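PDB 4OPF: Nrps/pks from Streptomyces albus, which probably acts as a ketosynthase domain of the "AT-less" type I polyketide synthase OzmH, handling the growing acyl chain in oxazolomycin biosynthesis. Local coordinates for residues 75-79 / 80-84; 172-176 / 177-181; 282-286 / 287-291; 325-328 / 329-333. All blocks are in the same frame, centred on the assembly; numbering follows the deposited sequence.

Contact 1: 75-79 / 80-84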
loop_
_atom_site.group_PDB
_atom_site.type_symbol
_atom_site.label_atom_id
_atom_site.label_comp_id
_atom_site.label_asym_id
_atom_site.label_seq_id
_atom_site.Cartn_x
_atom_site.Cartn_y
_atom_site.Cartn_z
ATOM N N ALA A 75 -17.112 7.523 21.235
ATOM C CA ALA A 75 -18.057 8.413 20.577
ATOM C C ALA A 75 -17.377 9.316 19.569
ATOM O O ALA A 75 -18.005 9.759 18.659
ATOM C CB ALA A 75 -18.813 9.258 21.587
ATOM N N ALA A 76 -16.102 9.627 19.746
ATOM C CA ALA A 76 -15.365 10.456 18.774
ATOM C C ALA A 76 -14.671 9.641 17.664
ATOM O O ALA A 76 -14.073 10.208 16.783
ATOM C CB ALA A 76 -14.330 11.288 19.503
HETATM N N MSE A 77 -14.709 8.319 17.717
HETATM C CA MSE A 77 -14.065 7.546 16.704
HETATM C C MSE A 77 -15.016 7.227 15.561
HETATM O O MSE A 77 -16.229 7.099 15.732
HETATM C CB MSE A 77 -13.584 6.206 17.242
HETATM C CG MSE A 77 -12.253 6.521 17.951
HETATM SE SE MSE A 77 -11.955 5.027 19.194
HETATM C CE MSE A 77 -11.506 3.666 17.855
ATOM N N ASP A 78 -14.427 6.995 14.400
ATOM C CA ASP A 78 -15.150 6.404 13.283
ATOM C C ASP A 78 -15.698 5.027 13.716
ATOM O O ASP A 78 -14.934 4.137 14.110
ATOM C CB ASP A 78 -14.188 6.312 12.089
ATOM C CG ASP A 78 -14.804 5.682 10.840
ATOM O OD1 ASP A 78 -15.995 5.288 10.835
ATOM O OD2 ASP A 78 -14.034 5.562 9.856
ATOM N N PRO A 79 -17.007 4.829 13.577
ATOM C CA PRO A 79 -17.522 3.510 13.957
ATOM C C PRO A 79 -16.984 2.342 13.156
ATOM O O PRO A 79 -17.027 1.212 13.648
ATOM C CB PRO A 79 -19.054 3.632 13.791
ATOM C CG PRO A 79 -19.311 4.982 13.192
ATOM C CD PRO A 79 -18.086 5.836 13.416
ATOM N N GLN A 80 -16.468 2.595 11.951
ATOM C CA GLN A 80 -15.790 1.547 11.191
ATOM C C GLN A 80 -14.587 1.035 11.967
ATOM O O GLN A 80 -14.264 -0.143 11.883
ATOM C CB GLN A 80 -15.359 2.067 9.818
ATOM C CG GLN A 80 -16.504 2.555 8.931
ATOM C CD GLN A 80 -16.027 3.042 7.563
ATOM O OE1 GLN A 80 -16.485 2.544 6.552
ATOM N NE2 GLN A 80 -15.112 4.042 7.531
ATOM N N ALA A 81 -13.928 1.907 12.742
ATOM C CA ALA A 81 -12.765 1.492 13.473
ATOM C C ALA A 81 -13.178 0.567 14.626
ATOM O O ALA A 81 -12.521 -0.455 14.890
ATOM C CB ALA A 81 -11.982 2.698 13.977
ATOM N N LEU A 82 -14.253 0.899 15.310
ATOM C CA LEU A 82 -14.735 0.074 16.407
ATOM C C LEU A 82 -15.189 -1.295 15.910
ATOM O O LEU A 82 -14.928 -2.298 16.541
ATOM C CB LEU A 82 -15.887 0.743 17.106
ATOM C CG LEU A 82 -15.530 2.112 17.687
ATOM C CD1 LEU A 82 -16.733 2.852 18.229
ATOM C CD2 LEU A 82 -14.580 1.879 18.831
ATOM N N LEU A 83 -15.858 -1.332 14.765
ATOM C CA LEU A 83 -16.273 -2.577 14.193
ATOM C C LEU A 83 -15.094 -3.451 13.791
ATOM O O LEU A 83 -15.145 -4.657 13.959
ATOM C CB LEU A 83 -17.114 -2.277 12.966
ATOM C CG LEU A 83 -17.763 -3.414 12.217
ATOM C CD1 LEU A 83 -18.619 -4.228 13.124
ATOM C CD2 LEU A 83 -18.596 -2.868 11.052
ATOM N N LEU A 84 -14.063 -2.859 13.205
ATOM C CA LEU A 84 -12.849 -3.596 12.861
ATOM C C LEU A 84 -12.161 -4.187 14.088
ATOM O O LEU A 84 -11.594 -5.277 14.022
ATOM C CB LEU A 84 -11.840 -2.700 12.171
ATOM C CG LEU A 84 -12.044 -2.567 10.690
ATOM C CD1 LEU A 84 -10.995 -1.571 10.204
ATOM C CD2 LEU A 84 -11.856 -3.901 9.946
#

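Contact 2: 172-176 / 177-181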
loop_
_atom_site.group_PDB
_atom_site.type_symbol
_atom_site.label_atom_id
_atom_site.label_comp_id
_atom_site.label_asym_id
_atom_site.label_seq_id
_atom_site.Cartn_x
_atom_site.Cartn_y
_atom_site.Cartn_z
ATOM N N GLN A 172 2.481 -9.651 -0.823
ATOM C CA GLN A 172 3.855 -9.196 -1.118
ATOM C C GLN A 172 4.673 -9.168 0.144
ATOM O O GLN A 172 5.826 -9.584 0.155
ATOM C CB GLN A 172 3.854 -7.816 -1.698
ATOM C CG GLN A 172 2.907 -7.606 -2.874
ATOM C CD GLN A 172 3.591 -7.377 -4.172
ATOM O OE1 GLN A 172 4.066 -6.284 -4.440
ATOM N NE2 GLN A 172 3.627 -8.409 -5.018
ATOM N N ALA A 173 4.064 -8.718 1.262
ATOM C CA ALA A 173 4.817 -8.652 2.482
ATOM C C ALA A 173 5.187 -10.034 2.979
ATOM O O ALA A 173 6.303 -10.278 3.503
ATOM C CB ALA A 173 4.045 -7.853 3.541
ATOM N N LEU A 174 4.271 -10.959 2.868
ATOM C CA LEU A 174 4.540 -12.302 3.323
ATOM C C LEU A 174 5.601 -12.993 2.407
ATOM O O LEU A 174 6.515 -13.624 2.881
ATOM C CB LEU A 174 3.254 -13.103 3.327
ATOM C CG LEU A 174 2.276 -12.808 4.453
ATOM C CD1 LEU A 174 0.911 -13.328 4.071
ATOM C CD2 LEU A 174 2.721 -13.474 5.720
ATOM N N ARG A 175 5.453 -12.864 1.108
ATOM C CA ARG A 175 6.395 -13.447 0.121
ATOM C C ARG A 175 7.843 -12.922 0.331
ATOM O O ARG A 175 8.773 -13.675 0.258
ATOM C CB ARG A 175 5.850 -13.143 -1.293
ATOM C CG ARG A 175 6.636 -13.646 -2.507
ATOM C CD ARG A 175 6.301 -12.835 -3.803
ATOM N NE ARG A 175 4.928 -13.034 -4.335
ATOM C CZ ARG A 175 4.516 -14.092 -5.063
ATOM N NH1 ARG A 175 5.339 -15.082 -5.378
ATOM N NH2 ARG A 175 3.256 -14.175 -5.472
ATOM N N SER A 176 8.008 -11.649 0.670
ATOM C CA SER A 176 9.321 -11.067 0.865
ATOM C C SER A 176 9.877 -11.314 2.264
ATOM O O SER A 176 11.001 -10.924 2.566
ATOM C CB SER A 176 9.251 -9.562 0.592
ATOM O OG SER A 176 8.484 -8.962 1.621
ATOM N N GLY A 177 9.119 -11.947 3.149
ATOM C CA GLY A 177 9.646 -12.206 4.518
ATOM C C GLY A 177 9.575 -10.964 5.414
ATOM O O GLY A 177 10.116 -10.961 6.500
ATOM N N ASP A 178 8.867 -9.919 4.996
ATOM C CA ASP A 178 8.729 -8.730 5.846
ATOM C C ASP A 178 7.818 -8.899 7.091
ATOM O O ASP A 178 7.998 -8.220 8.092
ATOM C CB ASP A 178 8.285 -7.530 5.001
ATOM C CG ASP A 178 9.441 -6.934 4.143
ATOM O OD1 ASP A 178 10.641 -7.370 4.248
ATOM O OD2 ASP A 178 9.140 -6.011 3.349
ATOM N N VAL A 179 6.845 -9.805 7.022
ATOM C CA VAL A 179 5.958 -10.128 8.151
ATOM C C VAL A 179 5.875 -11.643 8.268
ATOM O O VAL A 179 6.027 -12.358 7.262
ATOM C CB VAL A 179 4.561 -9.533 7.954
ATOM C CG1 VAL A 179 4.637 -8.028 7.860
ATOM C CG2 VAL A 179 3.882 -10.060 6.686
ATOM N N GLU A 180 5.639 -12.117 9.464
ATOM C CA GLU A 180 5.325 -13.530 9.681
ATOM C C GLU A 180 3.837 -13.836 9.480
ATOM O O GLU A 180 3.454 -14.994 9.304
ATOM C CB GLU A 180 5.786 -13.985 11.067
ATOM C CG GLU A 180 5.006 -13.346 12.196
ATOM C CD GLU A 180 5.092 -14.084 13.538
ATOM O OE1 GLU A 180 6.130 -13.958 14.222
ATOM O OE2 GLU A 180 4.079 -14.750 13.916
ATOM N N ALA A 181 2.990 -12.817 9.530
ATOM C CA ALA A 181 1.578 -13.028 9.363
ATOM C C ALA A 181 0.969 -11.701 9.072
ATOM O O ALA A 181 1.622 -10.682 9.239
ATOM C CB ALA A 181 0.993 -13.634 10.635
HETATM O O HOH W 1 6.937 -14.322 5.494
#

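Contact 3: 282-286 / 287-291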
loop_
_atom_site.group_PDB
_atom_site.type_symbol
_atom_site.label_atom_id
_atom_site.label_comp_id
_atom_site.label_asym_id
_atom_site.label_seq_id
_atom_site.Cartn_x
_atom_site.Cartn_y
_atom_site.Cartn_z
ATOM N N ALA A 282 -0.091 -17.956 -9.664
ATOM C CA ALA A 282 -0.616 -19.086 -8.970
ATOM C C ALA A 282 -0.009 -20.434 -9.450
ATOM O O ALA A 282 -0.062 -21.419 -8.743
ATOM C CB ALA A 282 -2.086 -19.109 -9.198
ATOM N N GLY A 283 0.529 -20.446 -10.654
ATOM C CA GLY A 283 1.092 -21.637 -11.240
ATOM C C GLY A 283 0.024 -22.679 -11.552
ATOM O O GLY A 283 0.333 -23.833 -11.555
ATOM N N VAL A 284 -1.230 -22.301 -11.782
ATOM C CA VAL A 284 -2.261 -23.338 -12.021
ATOM C C VAL A 284 -2.732 -23.265 -13.465
ATOM O O VAL A 284 -2.624 -22.223 -14.076
ATOM C CB VAL A 284 -3.465 -23.249 -11.035
ATOM C CG1 VAL A 284 -2.947 -23.309 -9.601
ATOM C CG2 VAL A 284 -4.246 -21.985 -11.211
ATOM N N ALA A 285 -3.238 -24.358 -14.008
ATOM C CA ALA A 285 -3.841 -24.294 -15.334
ATOM C C ALA A 285 -5.162 -23.530 -15.256
ATOM O O ALA A 285 -5.919 -23.679 -14.312
ATOM C CB ALA A 285 -4.051 -25.705 -15.868
ATOM N N ALA A 286 -5.462 -22.724 -16.250
ATOM C CA ALA A 286 -6.760 -22.047 -16.299
ATOM C C ALA A 286 -7.950 -22.982 -16.138
ATOM O O ALA A 286 -8.925 -22.640 -15.475
ATOM C CB ALA A 286 -6.882 -21.310 -17.632
ATOM N N ASP A 287 -7.912 -24.132 -16.792
ATOM C CA ASP A 287 -9.008 -25.096 -16.711
ATOM C C ASP A 287 -9.249 -25.669 -15.320
ATOM O O ASP A 287 -10.298 -26.233 -15.064
ATOM C CB ASP A 287 -8.731 -26.270 -17.666
ATOM C CG ASP A 287 -9.286 -26.050 -19.086
ATOM O OD1 ASP A 287 -10.138 -25.191 -19.349
ATOM O OD2 ASP A 287 -8.849 -26.793 -19.983
ATOM N N ASP A 288 -8.267 -25.571 -14.426
ATOM C CA ASP A 288 -8.436 -26.050 -13.083
ATOM C C ASP A 288 -9.238 -25.111 -12.212
ATOM O O ASP A 288 -9.713 -25.544 -11.164
ATOM C CB ASP A 288 -7.089 -26.333 -12.433
ATOM C CG ASP A 288 -6.399 -27.560 -13.050
ATOM O OD1 ASP A 288 -7.075 -28.465 -13.521
ATOM O OD2 ASP A 288 -5.181 -27.596 -13.051
ATOM N N VAL A 289 -9.403 -23.864 -12.631
ATOM C CA VAL A 289 -10.214 -22.902 -11.848
ATOM C C VAL A 289 -11.670 -23.155 -12.247
ATOM O O VAL A 289 -12.053 -22.947 -13.377
ATOM C CB VAL A 289 -9.795 -21.458 -12.107
ATOM C CG1 VAL A 289 -10.632 -20.471 -11.304
ATOM C CG2 VAL A 289 -8.312 -21.259 -11.794
ATOM N N THR A 290 -12.444 -23.584 -11.271
ATOM C CA THR A 290 -13.795 -24.098 -11.436
ATOM C C THR A 290 -14.892 -23.068 -11.210
ATOM O O THR A 290 -15.995 -23.199 -11.771
ATOM C CB THR A 290 -13.976 -25.255 -10.449
ATOM O OG1 THR A 290 -13.020 -26.248 -10.774
ATOM C CG2 THR A 290 -15.356 -25.869 -10.453
ATOM N N TYR A 291 -14.623 -22.064 -10.391
ATOM C CA TYR A 291 -15.614 -21.063 -10.040
ATOM C C TYR A 291 -14.956 -19.689 -9.977
ATOM O O TYR A 291 -13.845 -19.569 -9.481
ATOM C CB TYR A 291 -16.169 -21.384 -8.661
ATOM C CG TYR A 291 -17.281 -20.468 -8.189
ATOM C CD1 TYR A 291 -18.578 -20.740 -8.526
ATOM C CD2 TYR A 291 -17.025 -19.312 -7.427
ATOM C CE1 TYR A 291 -19.623 -19.953 -8.120
ATOM C CE2 TYR A 291 -18.077 -18.477 -7.030
ATOM C CZ TYR A 291 -19.367 -18.818 -7.354
ATOM O OH TYR A 291 -20.470 -18.074 -6.970
#

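Contact 4: 325-328 / 329-333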
loop_
_atom_site.group_PDB
_atom_site.type_symbol
_atom_site.label_atom_id
_atom_site.label_comp_id
_atom_site.label_asym_id
_atom_site.label_seq_id
_atom_site.Cartn_x
_atom_site.Cartn_y
_atom_site.Cartn_z
ATOM N N GLY A 325 -20.421 -16.581 -10.393
ATOM C CA GLY A 325 -21.294 -16.042 -9.397
ATOM C C GLY A 325 -20.990 -14.613 -8.927
ATOM O O GLY A 325 -20.099 -13.908 -9.446
ATOM N N SER A 326 -21.815 -14.174 -7.984
ATOM C CA SER A 326 -21.680 -12.888 -7.325
ATOM C C SER A 326 -22.463 -12.836 -6.037
ATOM O O SER A 326 -23.639 -13.215 -6.043
ATOM C CB SER A 326 -22.254 -11.804 -8.274
ATOM O OG SER A 326 -22.236 -10.536 -7.618
ATOM N N VAL A 327 -21.920 -12.187 -4.987
ATOM C CA VAL A 327 -22.635 -11.974 -3.740
ATOM C C VAL A 327 -23.566 -10.807 -3.804
ATOM O O VAL A 327 -24.367 -10.602 -2.885
ATOM C CB VAL A 327 -21.736 -11.671 -2.505
ATOM C CG1 VAL A 327 -20.946 -12.865 -2.165
ATOM C CG2 VAL A 327 -20.748 -10.547 -2.744
ATOM N N LYS A 328 -23.403 -9.968 -4.808
ATOM C CA LYS A 328 -24.133 -8.691 -4.776
ATOM C C LYS A 328 -25.665 -8.816 -4.782
ATOM O O LYS A 328 -26.340 -8.055 -4.115
ATOM C CB LYS A 328 -23.691 -7.793 -5.909
ATOM C CG LYS A 328 -22.246 -7.374 -5.762
ATOM C CD LYS A 328 -21.887 -6.335 -6.796
ATOM C CE LYS A 328 -20.383 -6.158 -6.833
ATOM N NZ LYS A 328 -20.097 -5.148 -7.895
ATOM N N PRO A 329 -26.234 -9.774 -5.525
ATOM C CA PRO A 329 -27.688 -9.935 -5.401
ATOM C C PRO A 329 -28.107 -10.404 -3.998
ATOM O O PRO A 329 -29.232 -10.169 -3.613
ATOM C CB PRO A 329 -28.009 -11.011 -6.438
ATOM C CG PRO A 329 -26.877 -10.929 -7.406
ATOM C CD PRO A 329 -25.677 -10.680 -6.530
ATOM N N ASN A 330 -27.210 -11.025 -3.225
ATOM C CA ASN A 330 -27.526 -11.464 -1.885
ATOM C C ASN A 330 -27.399 -10.342 -0.840
ATOM O O ASN A 330 -28.190 -10.295 0.087
ATOM C CB ASN A 330 -26.589 -12.573 -1.436
ATOM C CG ASN A 330 -26.548 -13.767 -2.396
ATOM O OD1 ASN A 330 -25.880 -13.741 -3.449
ATOM N ND2 ASN A 330 -27.196 -14.836 -2.006
ATOM N N ILE A 331 -26.367 -9.507 -0.934
ATOM C CA ILE A 331 -26.107 -8.520 0.118
ATOM C C ILE A 331 -25.938 -7.081 -0.340
ATOM O O ILE A 331 -25.670 -6.225 0.501
ATOM C CB ILE A 331 -24.849 -8.857 0.909
ATOM C CG1 ILE A 331 -23.628 -8.781 0.031
ATOM C CG2 ILE A 331 -24.995 -10.231 1.569
ATOM C CD1 ILE A 331 -22.310 -8.998 0.788
ATOM N N GLY A 332 -26.164 -6.805 -1.624
ATOM C CA GLY A 332 -25.919 -5.488 -2.230
ATOM C C GLY A 332 -24.443 -5.270 -2.536
ATOM O O GLY A 332 -23.690 -6.225 -2.606
ATOM N N HIS A 333 -24.026 -4.006 -2.682
ATOM C CA HIS A 333 -22.663 -3.645 -3.034
ATOM C C HIS A 333 -21.955 -3.017 -1.813
ATOM O O HIS A 333 -22.150 -1.844 -1.534
ATOM C CB HIS A 333 -22.665 -2.629 -4.179
ATOM C CG HIS A 333 -21.320 -2.448 -4.828
ATOM N ND1 HIS A 333 -20.129 -2.590 -4.148
ATOM C CD2 HIS A 333 -20.978 -2.119 -6.096
ATOM C CE1 HIS A 333 -19.114 -2.378 -4.967
ATOM N NE2 HIS A 333 -19.600 -2.096 -6.162
#

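Contact 1: 75-79 / 80-84
The carboxylate of Asp78 and the side-chain amide of Gln80 are joined by a hydrogen bond, with their planes 34° apart. Asp78 OD2 accepts from Gln80 NE2 at 3.0 Å through its syn lone pair, and the bond lies almost in the plane of the amide. One face of the same carboxylate receives a second donor. Gln80 N sits well above that plane and gives its hydrogen to Asp78 OD1 at 3.0 Å. Two bonds from one residue therefore fix the rotation of the carboxylate. The first torsion of Asp78 is extended, CG anti to the backbone N (chi1 179°), and this carries the group forward over the helix start.

Asp78 is the N-cap of helix 79-95, and the bond to Gln80 N is its capping bond. Pro79 opens the first turn, where its lack of an N-H costs nothing. Backbone bonds follow at once: Ala81 N to Asp78 O at 2.8 Å and Leu83 N to Pro79 O at 3.0 Å.

Met77, here selenomethionine, bends at chi3 (72°) and lays its methyl along the new helix. Met77 CE lies 3.7 Å from Leu82 CD2 and 4.0 Å from Ala81 CB. The pair Met77 and Leu82, just before the N-cap and in the first turn, forms a hydrophobic staple.

Asp78 OD2 also bonds Tyr138 OH, and Gln80 NE2 bonds Arg114 O. Helix 138-147 packs on Met77, Asp78, Gln80 and Ala81, while Leu84 rests on strands 181-188 and 226-234.

Contact 2: 172-176 / 177-181
This is a local contact at the C-terminal end of helix 162-175, where the chain turns toward strand 181-188 beside the second subunit. The turn is held first by the backbone. Gly177 N donates to Leu174 O at 3.1 Å, and Asp178 N donates to Ala173 O at 3.0 Å. The second bond runs nearly along the C=O axis; the first comes from above the carbonyl plane. On the inner side of the turn, Val179 CG2 meets two helix side chains. It lies 3.8 Å from Ala173 CB and 3.7 Å from Leu174 CD2, and the Leu174 and Val179 side chains cross at about a right angle.

The pair of backward bonds, with Gly177 at positive phi (79°), is a Schellman motif. It ends the helix of a beta-alpha-beta crossover, which leads from strand 153-156 to strand 181-188 past strand 107-112 in the thiolase-type fold. A water ties the two limbs of the turn together, giving one hydrogen to Leu174 O at 2.7 Å and the other to Val179 O at 2.8 Å.

Ser176 OG is turned back over the helix (chi1 69°). Ser176 OG sits 3.1 Å from Gln172 O of its own chain and is hydrogen-bonded to Gln172 NE2 of the second subunit. Asp178 CG lies 3.4 Å from Ser176 OG. Asp178 OD1 forms a salt bridge with Arg277 of the second subunit; OD2 forms one with Lys281 and a hydrogen bond with His168, both of that subunit. Val179 and Ala173 also pack on Tyr110 of strand 107-112.

Contact 3: 282-286 / 287-291
Ala285 and Asp288 close the first of two short backbone turns, and this is the tight part of the contact. Asp288 N donates to Ala285 O at 3.0 Å. Val289 N then donates to Ala286 O at 3.1 Å. Both donors stand above the plane of the carbonyl they meet. Each bond reaches back three residues, the 3-10 pattern.

The side chains touch more loosely. On the inner side, Val284 CG2 and Val289 CG2 approach to 4.2 Å, crossing at about a right angle. Val289 CG2 is anti to its carbonyl carbon, which turns it back toward Val284, and both valines also rest on Leu279 of helix 268-282. On the solvent side, Ala285 is exposed, and its CB has Asp288 OD2 alongside at 3.6 Å. Asp287, partly exposed, bonds Ser318 OG through OD1. Arg315 reaches Ala286 O and Val289 O from outside the turn.

Gly283 has already ended the helix in a Schellman motif. The whole is a helix-to-strand connection of the thiolase-type fold, a 3-10 turn between helix 268-282 and strand 291-293.

Contact 4: 325-328 / 329-333
Residues 328-331 form a single helical turn, in which Val327 O takes two hydrogens, from Asn330 N at 2.9 Å and from Ile331 N at 3.0 Å. Gly332, at positive phi, ends it, and Gly332 N donates to Lys328 O at 2.8 Å. The start is capped by a side chain. Ser326 OG, anti to the backbone N (chi1 175°), reaches forward and accepts from Lys328 N at 3.1 Å.

Lys328 carries most of the side-chain contact. Its chain is extended beyond CG and runs beside His333, both pointing the same way. Lys328 CE stands over the centre of the His333 ring, 4.2 Å from the centroid and 9° off the normal, a CH-pi contact. Lys328 NZ lies over the same face, 3.5 Å from His333 NE2. Lys328 NZ also donates to Asn295 O and Ala296 O, which tether the end of the lysine. Val327 CG2 and Ile331 CD1 touch at 4.2 Å on another side of the turn.

The sequence from Lys328 to His333 matches the KPNIGH-type signature of ketosynthases, whose histidine belongs to the active site in the family; the contact of His333 with Cys160 is consistent with that role.

The turn follows strand 322-325, and Val327 and Ile331 pack between helix 24-33 and helix 338-352. Asn330 ND2 bonds Arg35 O in the loop after helix 24-33, and the backbone of His333 pairs with Thr222 and Ala224, just before strand 226-234.

How the contacts relate
The four contacts follow in series along the chain; none nests in or crosses another. Each closes only a local turn. Contact 1 joins helix 71-76 to helix 79-95, and contact 2 ends helix 162-175 before strand 181-188. Both lie in the N-terminal part of the ketosynthase. Contact 3 links helix 268-282 to strand 291-293, and contact 4 follows strand 322-325; these belong to the C-terminal part. Contacts 1 and 3 lie on opposite sides of the chain's centre, as do contacts 2 and 4. Contacts 2 and 3 come within about 7 Å at their nearest atoms. Only contacts 3 and 4 touch, Tyr291 OH lying 3.3 Å from Gly325 CA; these residues belong to the neighbouring parallel strands 291-293 and 322-325.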